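Local structure of acyl-CoA synthetase (AMP-forming)/AMP-acid ligase II-like protein (Dyadobacter fermentans, 4GS5) at residues 114-117 against 118-121; 132-135 against 136-140; 162-165 against 166-170. The protein probably acts as an AMP-forming acyl-CoA ligase for medium-chain fatty acids, as a member of the ATP-dependent AMP-binding enzyme family. All blocks are in the same frame, centred on the assembly; numbering follows the deposited sequence. Where two conformers were deposited one is given.

Contact 1: 114-117 against 118-121; sequences NPLA and GLDH
Leu119 folds its forked end back toward the carbonyls of Pro115 and Leu116. Its CG sits between the backbone N and the carbonyl carbon (chi1 63°), which turns the methyls back along the chain, and CD1 stops 3.5 Å from Pro115 O. The tight side of the turn is the one under Pro115 and Leu116: both are buried and lean on Ile137 of helix 131-139, and Leu116 also meets Ala122 and Leu150. Leu119 CD2 lies 4.1 Å from Leu116 CD2, but this apolar touch depends on a leucine end that is not securely placed, since the second torsion is unusual and CD2 crowds Leu116 O. A weak hydrogen bond from Leu119 N to Leu116 O, 3.4 Å long, adds a backbone link. The loose side lies at Ala117 and Gly118, which are exposed and meet the other residues of the turn chiefly through main-chain atoms. Asn114 fixes the start of the bend. Its OD1 receives Leu116 N at 3.0 Å in the plane of the side-chain carbonyl, and its backbone O receives Ala117 N at 3.1 Å. Its ND2 donates to Thr143 OG1, so the amide cannot turn over without giving up bonds at both ends. With Pro115 between Asn114 and the N-H that OD1 accepts, this is an Asx-Pro turn laid over a type I beta turn, here in the loop between strands 105-109 and 126-129.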
ATOM      1  N   ASN A 114      -5.328  -8.290  18.939  1.00 38.37           N
ATOM      2  CA  ASN A 114      -5.244  -9.739  18.824  1.00 39.43           C
ATOM      3  C   ASN A 114      -6.622 -10.364  18.690  1.00 37.31           C
ATOM      4  O   ASN A 114      -7.283 -10.636  19.693  1.00 36.18           O
ATOM      5  CB  ASN A 114      -4.504 -10.343  20.019  1.00 43.92           C
ATOM      6  CG  ASN A 114      -4.145 -11.810  19.800  1.00 44.09           C
ATOM      7  OD1 ASN A 114      -4.891 -12.560  19.152  1.00 37.51           O
ATOM      8  ND2 ASN A 114      -2.992 -12.220  20.334  1.00 42.99           N
ATOM      9  N   PRO A 115      -7.054 -10.589  17.444  1.00 37.60           N
ATOM     10  CA  PRO A 115      -8.377 -11.141  17.133  1.00 40.32           C
ATOM     11  C   PRO A 115      -8.612 -12.559  17.665  1.00 44.53           C
ATOM     12  O   PRO A 115      -9.768 -12.963  17.770  1.00 50.39           O
ATOM     13  CB  PRO A 115      -8.408 -11.141  15.602  1.00 40.07           C
ATOM     14  CG  PRO A 115      -6.994 -10.988  15.179  1.00 41.24           C
ATOM     15  CD  PRO A 115      -6.316 -10.202  16.231  1.00 33.85           C
ATOM     16  N   LEU A 116      -7.553 -13.299  17.978  1.00 39.40           N
ATOM     17  CA  LEU A 116      -7.706 -14.664  18.476  1.00 40.82           C
ATOM     18  C   LEU A 116      -7.699 -14.722  19.994  1.00 45.10           C
ATOM     19  O   LEU A 116      -8.047 -15.743  20.589  1.00 46.04           O
ATOM     20  CB  LEU A 116      -6.596 -15.569  17.936  1.00 39.92           C
ATOM     21  CG  LEU A 116      -6.670 -15.985  16.468  1.00 39.71           C
ATOM     22  CD1 LEU A 116      -5.635 -17.076  16.204  1.00 38.89           C
ATOM     23  CD2 LEU A 116      -8.066 -16.470  16.102  1.00 38.81           C
ATOM     24  N   ALA A 117      -7.308 -13.619  20.618  1.00 47.48           N
ATOM     25  CA  ALA A 117      -7.068 -13.613  22.058  1.00 54.69           C
ATOM     26  C   ALA A 117      -8.300 -13.990  22.863  1.00 61.81           C
ATOM     27  O   ALA A 117      -8.200 -14.718  23.853  1.00 69.71           O
ATOM     28  CB  ALA A 117      -6.527 -12.260  22.516  1.00 54.73           C
ATOM     29  N   GLY A 118      -9.460 -13.500  22.441  1.00 62.67           N
ATOM     30  CA  GLY A 118     -10.676 -13.686  23.216  1.00 71.22           C
ATOM     31  C   GLY A 118     -11.448 -14.971  22.968  1.00 74.47           C
ATOM     32  O   GLY A 118     -12.299 -15.357  23.766  1.00 77.60           O
ATOM     33  N   LEU A 119     -11.187 -15.633  21.850  1.00 72.65           N
ATOM     34  CA  LEU A 119     -11.988 -16.797  21.501  1.00 79.13           C
ATOM     35  C   LEU A 119     -11.169 -18.049  21.238  1.00 84.30           C
ATOM     36  O   LEU A 119     -10.396 -18.103  20.283  1.00 84.36           O
ATOM     37  CB  LEU A 119     -12.868 -16.489  20.288  1.00 78.27           C
ATOM     38  CG  LEU A 119     -12.140 -16.175  18.981  1.00 73.91           C
ATOM     39  CD1 LEU A 119     -12.669 -14.888  18.368  1.00 74.44           C
ATOM     40  CD2 LEU A 119     -10.641 -16.086  19.208  1.00 71.68           C
ATOM     41  N   ASP A 120     -11.351 -19.064  22.076  1.00 88.60           N
ATOM     42  CA  ASP A 120     -10.751 -20.358  21.787  1.00 93.55           C
ATOM     43  C   ASP A 120     -11.708 -21.225  20.973  1.00 88.68           C
ATOM     44  O   ASP A 120     -12.893 -20.907  20.827  1.00 87.07           O
ATOM     45  CB  ASP A 120     -10.293 -21.084  23.052  1.00104.10           C
ATOM     46  CG  ASP A 120      -9.351 -22.237  22.744  1.00108.42           C
ATOM     47  OD1 ASP A 120      -9.837 -23.381  22.587  1.00111.43           O
ATOM     48  OD2 ASP A 120      -8.128 -21.991  22.639  1.00107.20           O
ATOM     49  N   HIS A 121     -11.175 -22.317  20.439  1.00 83.97           N
ATOM     50  CA  HIS A 121     -11.898 -23.116  19.467  1.00 79.71           C
ATOM     51  C   HIS A 121     -12.050 -22.349  18.162  1.00 63.25           C
ATOM     52  O   HIS A 121     -12.907 -22.668  17.341  1.00 57.23           O
ATOM     53  CB  HIS A 121     -13.253 -23.552  20.018  1.00 88.58           C
ATOM     54  CG  HIS A 121     -13.188 -24.797  20.836  1.00 97.85           C
ATOM     55  ND1 HIS A 121     -12.091 -25.643  20.814  1.00100.55           N
ATOM     56  CD2 HIS A 121     -14.067 -25.356  21.697  1.00103.58           C
ATOM     57  CE1 HIS A 121     -12.306 -26.658  21.621  1.00105.56           C
ATOM     58  NE2 HIS A 121     -13.501 -26.512  22.174  1.00107.57           N
TER

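Contact 2: 132-135 against 136-140; sequences MQLQ and SILEN. With EDO (1,2-ethanediol), chain B.
Leu134 and Leu138 meet one turn apart on the inner flank of helix 131-139, slanting across each other. With CG anti to the backbone N (chi1 178°), Leu134 brings that atom to 3.9 Å from Leu138 CD1. Both leucines continue onto helix 162-169, Leu134 against Ile168 and Leu138 against Leu164 and Gln167. Ile137 turns to another flank, where its CG1 lies 3.4 Å from Gln133 O. At the more open side the approach of Gln135 to Glu139 is doubtful, because Gln135 has a second conformer and Glu139 is poorly ordered. As modelled, their amide and carboxylate planes are 13° apart and Gln135 NE2 is 3.7 Å from Glu139 OE2, without a hydrogen bond. Ser136 bends back on its own helix: OG donates to Met132 O at 3.1 Å and its backbone N to the same oxygen at 3.0 Å, the two donors coming from opposite faces of the carbonyl plane. Near the helix start, the backbone N of Met132, a selenomethionine, donates to O2 of a 1,2-ethanediol at 3.1 Å. Gln133 looks toward the strand ends instead, its NE2 bonded to Thr112 O and Cys84 O and its OE1 to Val130 N. Chemically, the helix keeps an apolar flank for its neighbour, satisfies the serine hydroxyl internally and uses the amide of Gln133 to tie separate loops to its base.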
HETATM    1  N   MSE A 132      -0.198  -5.572  11.940  1.00 24.58           N
HETATM    2  CA  MSE A 132       0.018  -5.574  13.371  1.00 29.73           C
HETATM    3  C   MSE A 132      -0.838  -6.620  14.086  1.00 30.10           C
HETATM    4  O   MSE A 132      -0.441  -7.166  15.120  1.00 31.18           O
HETATM    5  CB  MSE A 132      -0.273  -4.196  13.959  1.00 30.22           C
HETATM    6  CG  MSE A 132       0.458  -3.964  15.231  1.00 36.30           C
HETATM    7 SE   MSE A 132       0.436  -2.099  15.720  0.48 36.48          SE
HETATM    8  CE  MSE A 132       1.970  -1.446  14.708  1.00 45.89           C
ATOM      9  N   GLN A 133      -2.022  -6.886  13.555  1.00 23.63           N
ATOM     10  CA  GLN A 133      -2.861  -7.918  14.166  1.00 28.69           C
ATOM     11  C   GLN A 133      -2.248  -9.304  14.023  1.00 29.22           C
ATOM     12  O   GLN A 133      -2.326 -10.124  14.942  1.00 28.33           O
ATOM     13  CB  GLN A 133      -4.283  -7.896  13.611  1.00 26.63           C
ATOM     14  CG  GLN A 133      -5.127  -6.751  14.185  1.00 30.27           C
ATOM     15  CD  GLN A 133      -6.470  -6.645  13.498  1.00 33.58           C
ATOM     16  OE1 GLN A 133      -6.551  -6.669  12.271  1.00 27.73           O
ATOM     17  NE2 GLN A 133      -7.534  -6.537  14.283  1.00 32.13           N
ATOM     18  N   LEU A 134      -1.632  -9.576  12.872  1.00 23.54           N
ATOM     19  CA  LEU A 134      -1.018 -10.884  12.690  1.00 26.63           C
ATOM     20  C   LEU A 134       0.234 -10.989  13.550  1.00 26.40           C
ATOM     21  O   LEU A 134       0.536 -12.034  14.119  1.00 30.39           O
ATOM     22  CB  LEU A 134      -0.663 -11.128  11.224  1.00 29.03           C
ATOM     23  CG  LEU A 134       0.023 -12.455  10.911  1.00 31.47           C
ATOM     24  CD1 LEU A 134      -0.856 -13.611  11.374  1.00 30.50           C
ATOM     25  CD2 LEU A 134       0.310 -12.542   9.407  1.00 28.62           C
ATOM     26  N   GLN A 135       0.979  -9.902  13.650  1.00 26.06           N
ATOM     27  CA  GLN A 135       2.194  -9.913  14.456  0.59 28.54           C
ATOM     28  C   GLN A 135       1.846 -10.142  15.924  1.00 30.14           C
ATOM     29  O   GLN A 135       2.592 -10.797  16.647  1.00 30.24           O
ATOM     30  CB  GLN A 135       2.973  -8.607  14.286  0.59 29.90           C
ATOM     31  CG  GLN A 135       4.463  -8.709  14.660  0.59 34.31           C
ATOM     32  CD  GLN A 135       4.735  -8.431  16.126  0.59 39.33           C
ATOM     33  OE1 GLN A 135       3.869  -7.946  16.851  0.59 36.30           O
ATOM     34  NE2 GLN A 135       5.959  -8.720  16.566  0.59 46.34           N
ATOM     35  N   SER A 136       0.709  -9.587  16.358  1.00 33.84           N
ATOM     36  CA  SER A 136       0.269  -9.707  17.755  1.00 36.88           C
ATOM     37  C   SER A 136      -0.076 -11.151  18.075  1.00 37.14           C
ATOM     38  O   SER A 136       0.292 -11.668  19.121  1.00 40.29           O
ATOM     39  CB  SER A 136      -0.968  -8.843  18.031  1.00 44.04           C
ATOM     40  OG  SER A 136      -0.628  -7.484  18.217  1.00 51.61           O
ATOM     41  N   ILE A 137      -0.817 -11.782  17.176  1.00 34.80           N
ATOM     42  CA  ILE A 137      -1.146 -13.190  17.315  1.00 32.36           C
ATOM     43  C   ILE A 137       0.124 -14.032  17.433  1.00 31.22           C
ATOM     44  O   ILE A 137       0.206 -14.923  18.268  1.00 34.76           O
ATOM     45  CB  ILE A 137      -1.959 -13.691  16.117  1.00 32.03           C
ATOM     46  CG1 ILE A 137      -3.378 -13.121  16.164  1.00 32.29           C
ATOM     47  CG2 ILE A 137      -1.965 -15.219  16.081  1.00 34.79           C
ATOM     48  CD1 ILE A 137      -4.169 -13.365  14.890  1.00 34.77           C
ATOM     49  N   LEU A 138       1.110 -13.733  16.595  1.00 29.85           N
ATOM     50  CA  LEU A 138       2.372 -14.474  16.580  1.00 34.59           C
ATOM     51  C   LEU A 138       3.255 -14.246  17.811  1.00 40.85           C
ATOM     52  O   LEU A 138       4.069 -15.104  18.159  1.00 45.64           O
ATOM     53  CB  LEU A 138       3.162 -14.133  15.315  1.00 34.77           C
ATOM     54  CG  LEU A 138       2.521 -14.641  14.027  1.00 33.91           C
ATOM     55  CD1 LEU A 138       3.108 -13.927  12.812  1.00 29.66           C
ATOM     56  CD2 LEU A 138       2.705 -16.158  13.933  1.00 35.59           C
ATOM     57  N   GLU A 139       3.103 -13.095  18.463  1.00 39.77           N
ATOM     58  CA  GLU A 139       3.950 -12.757  19.609  1.00 49.45           C
ATOM     59  C   GLU A 139       3.385 -13.256  20.930  1.00 49.41           C
ATOM     60  O   GLU A 139       4.125 -13.526  21.890  1.00 49.87           O
ATOM     61  CB  GLU A 139       4.159 -11.246  19.685  1.00 57.66           C
ATOM     62  CG  GLU A 139       5.154 -10.731  18.671  1.00 68.90           C
ATOM     63  CD  GLU A 139       6.589 -11.051  19.053  1.00 77.90           C
ATOM     64  OE1 GLU A 139       7.018 -10.618  20.150  1.00 79.84           O
ATOM     65  OE2 GLU A 139       7.277 -11.737  18.257  1.00 79.28           O
ATOM     66  N   ASN A 140       2.063 -13.358  20.974  1.00 44.86           N
ATOM     67  CA  ASN A 140       1.357 -13.727  22.188  1.00 47.34           C
ATOM     68  C   ASN A 140       1.265 -15.252  22.282  1.00 50.74           C
ATOM     69  O   ASN A 140       0.479 -15.890  21.570  1.00 41.63           O
ATOM     70  CB  ASN A 140      -0.026 -13.078  22.178  1.00 46.26           C
ATOM     71  CG  ASN A 140      -0.770 -13.271  23.479  1.00 50.29           C
ATOM     72  OD1 ASN A 140      -0.516 -14.229  24.213  1.00 53.94           O
ATOM     73  ND2 ASN A 140      -1.697 -12.360  23.774  1.00 46.84           N
TER
HETATM   74  C1  EDO B 422       1.420  -1.613  10.375  1.00 57.57           C
HETATM   75  O1  EDO B 422       2.246  -2.439  11.204  1.00 62.43           O
HETATM   76  C2  EDO B 422       0.173  -2.368   9.913  1.00 47.90           C
HETATM   77  O2  EDO B 422      -0.702  -2.694  11.002  1.00 32.52           O

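Contact 3: 162-165 against 166-170; sequences HALA and MQISD
His162 and Met166 face each other one turn apart on helix 162-169, which links the parallel strands 153-155 and 175-180 in a beta-alpha-beta unit. Their contact is mainly CH-pi: Met166 CG, of a selenomethionine, lies over one face of the imidazole, 4.2 Å from the ring centroid and 16° off its normal. A bend at chi2 (-72°) then brings SE obliquely to the ring, 4.9 Å from the same centroid; chi3 places only the methyl CE, so near NE2 that its position is doubtful. Apolar packing occupies the inner flank, where Leu164 CG touches Ile168 CD1 at 3.8 Å; Leu164 also reaches Pro131, and Ile168 reaches Leu193. A separate packing contact sets Gln167 beside Leu164: its chain runs extended beyond CG, with OE1 4.1 Å from Leu164 CD1. With an alanine here that arm would be missing, and the flank of Leu138 would probably lose part of its cover. Among the backbone hydrogen bonds, Met166 N reaches His162 O and Ile168 N reaches Leu164 O, each at 2.9 Å. One side-chain to main-chain bond comes from outside, Asn194 ND2 donating to Ile168 O. At the last turn Ser169 N donates to Ala165 O, 3.0 Å away.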
ATOM      1  N   HIS A 162      10.200  -6.160   7.574  1.00 30.93           N
ATOM      2  CA  HIS A 162      11.094  -7.294   7.341  1.00 40.88           C
ATOM      3  C   HIS A 162      10.917  -8.440   8.342  1.00 38.51           C
ATOM      4  O   HIS A 162      10.811  -9.602   7.940  1.00 33.88           O
ATOM      5  CB  HIS A 162      12.551  -6.837   7.304  1.00 48.04           C
ATOM      6  CG  HIS A 162      13.493  -7.876   6.772  1.00 56.94           C
ATOM      7  ND1 HIS A 162      14.537  -8.386   7.517  1.00 63.22           N
ATOM      8  CD2 HIS A 162      13.546  -8.498   5.573  1.00 58.75           C
ATOM      9  CE1 HIS A 162      15.196  -9.273   6.794  1.00 65.28           C
ATOM     10  NE2 HIS A 162      14.618  -9.361   5.610  1.00 63.67           N
ATOM     11  N   ALA A 163      10.881  -8.122   9.632  1.00 38.72           N
ATOM     12  CA  ALA A 163      10.673  -9.150  10.658  1.00 37.46           C
ATOM     13  C   ALA A 163       9.338  -9.901  10.530  1.00 35.47           C
ATOM     14  O   ALA A 163       9.282 -11.118  10.714  1.00 34.44           O
ATOM     15  CB  ALA A 163      10.835  -8.553  12.068  1.00 42.03           C
ATOM     16  N   LEU A 164       8.258  -9.197  10.204  1.00 30.55           N
ATOM     17  CA  LEU A 164       6.988  -9.879  10.047  1.00 30.45           C
ATOM     18  C   LEU A 164       7.000 -10.678   8.731  1.00 28.33           C
ATOM     19  O   LEU A 164       6.470 -11.782   8.657  1.00 29.92           O
ATOM     20  CB  LEU A 164       5.804  -8.892  10.121  1.00 27.09           C
ATOM     21  CG  LEU A 164       4.434  -9.479   9.800  1.00 24.10           C
ATOM     22  CD1 LEU A 164       4.056 -10.562  10.794  1.00 22.53           C
ATOM     23  CD2 LEU A 164       3.310  -8.408   9.725  1.00 25.99           C
ATOM     24  N   ALA A 165       7.637 -10.134   7.703  1.00 29.11           N
ATOM     25  CA  ALA A 165       7.754 -10.865   6.444  1.00 27.49           C
ATOM     26  C   ALA A 165       8.496 -12.205   6.644  1.00 29.11           C
ATOM     27  O   ALA A 165       8.084 -13.245   6.119  1.00 24.65           O
ATOM     28  CB  ALA A 165       8.449 -10.012   5.392  1.00 25.73           C
HETATM   29  N   MSE A 166       9.570 -12.185   7.420  1.00 28.70           N
HETATM   30  CA  MSE A 166      10.309 -13.416   7.725  1.00 34.59           C
HETATM   31  C   MSE A 166       9.471 -14.452   8.481  1.00 31.69           C
HETATM   32  O   MSE A 166       9.573 -15.653   8.211  1.00 37.43           O
HETATM   33  CB  MSE A 166      11.595 -13.113   8.505  1.00 39.91           C
HETATM   34  CG  MSE A 166      12.670 -12.404   7.689  1.00 48.76           C
HETATM   35 SE   MSE A 166      13.516 -13.561   6.377  0.53 98.06          SE
HETATM   36  CE  MSE A 166      13.760 -12.283   4.926  1.00 78.06           C
ATOM     37  N   GLN A 167       8.660 -13.994   9.432  1.00 28.80           N
ATOM     38  CA  GLN A 167       7.721 -14.861  10.159  1.00 29.89           C
ATOM     39  C   GLN A 167       6.638 -15.474   9.266  1.00 27.97           C
ATOM     40  O   GLN A 167       6.285 -16.650   9.409  1.00 28.52           O
ATOM     41  CB  GLN A 167       7.026 -14.083  11.281  1.00 33.29           C
ATOM     42  CG  GLN A 167       7.843 -13.955  12.562  1.00 44.02           C
ATOM     43  CD  GLN A 167       7.125 -13.137  13.627  1.00 48.02           C
ATOM     44  OE1 GLN A 167       6.906 -11.937  13.462  1.00 47.15           O
ATOM     45  NE2 GLN A 167       6.757 -13.786  14.721  1.00 50.12           N
ATOM     46  N   ILE A 168       6.095 -14.662   8.367  1.00 23.52           N
ATOM     47  CA  ILE A 168       5.063 -15.118   7.450  1.00 23.78           C
ATOM     48  C   ILE A 168       5.613 -16.175   6.498  1.00 27.66           C
ATOM     49  O   ILE A 168       4.922 -17.146   6.194  1.00 26.24           O
ATOM     50  CB  ILE A 168       4.449 -13.954   6.673  1.00 24.04           C
ATOM     51  CG1 ILE A 168       3.567 -13.120   7.608  1.00 28.37           C
ATOM     52  CG2 ILE A 168       3.631 -14.475   5.493  1.00 23.48           C
ATOM     53  CD1 ILE A 168       3.189 -11.765   7.059  1.00 24.11           C
ATOM     54  N   SER A 169       6.863 -16.001   6.061  1.00 27.07           N
ATOM     55  CA  SER A 169       7.515 -16.954   5.165  1.00 33.02           C
ATOM     56  C   SER A 169       7.557 -18.353   5.745  1.00 34.24           C
ATOM     57  O   SER A 169       7.618 -19.332   5.009  1.00 31.75           O
ATOM     58  CB  SER A 169       8.957 -16.535   4.858  1.00 39.70           C
ATOM     59  OG  SER A 169       8.979 -15.402   4.015  1.00 50.38           O
ATOM     60  N   ASP A 170       7.555 -18.448   7.067  1.00 32.15           N
ATOM     61  CA  ASP A 170       7.636 -19.753   7.704  1.00 35.39           C
ATOM     62  C   ASP A 170       6.303 -20.378   8.117  1.00 32.90           C
ATOM     63  O   ASP A 170       6.288 -21.467   8.703  1.00 30.74           O
ATOM     64  CB  ASP A 170       8.600 -19.719   8.886  1.00 43.21           C
ATOM     65  CG  ASP A 170       9.826 -20.552   8.627  1.00 62.81           C
ATOM     66  OD1 ASP A 170       9.817 -21.755   8.979  1.00 66.71           O
ATOM     67  OD2 ASP A 170      10.786 -20.012   8.034  1.00 72.61           O
TER

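In the fold
The three contacts follow one another along the chain, all in its AMP-binding part. Contact 1 is a loop turn after strand 105-109; contacts 2 and 3 lie on helices 131-139 and 162-169, which succeed each other in the run of parallel strands 126-129, 153-155 and 175-180. Contact 2 lies in the middle, its centre 11 Å from contact 1 and 12 Å from contact 3, and it touches both. Contacts 1 and 3, with centres 21 Å apart, do not meet. Helix 131-139 is therefore the link through which the turn and helix 162-169 are packed together, carrying the turn on one flank and the next helix on another.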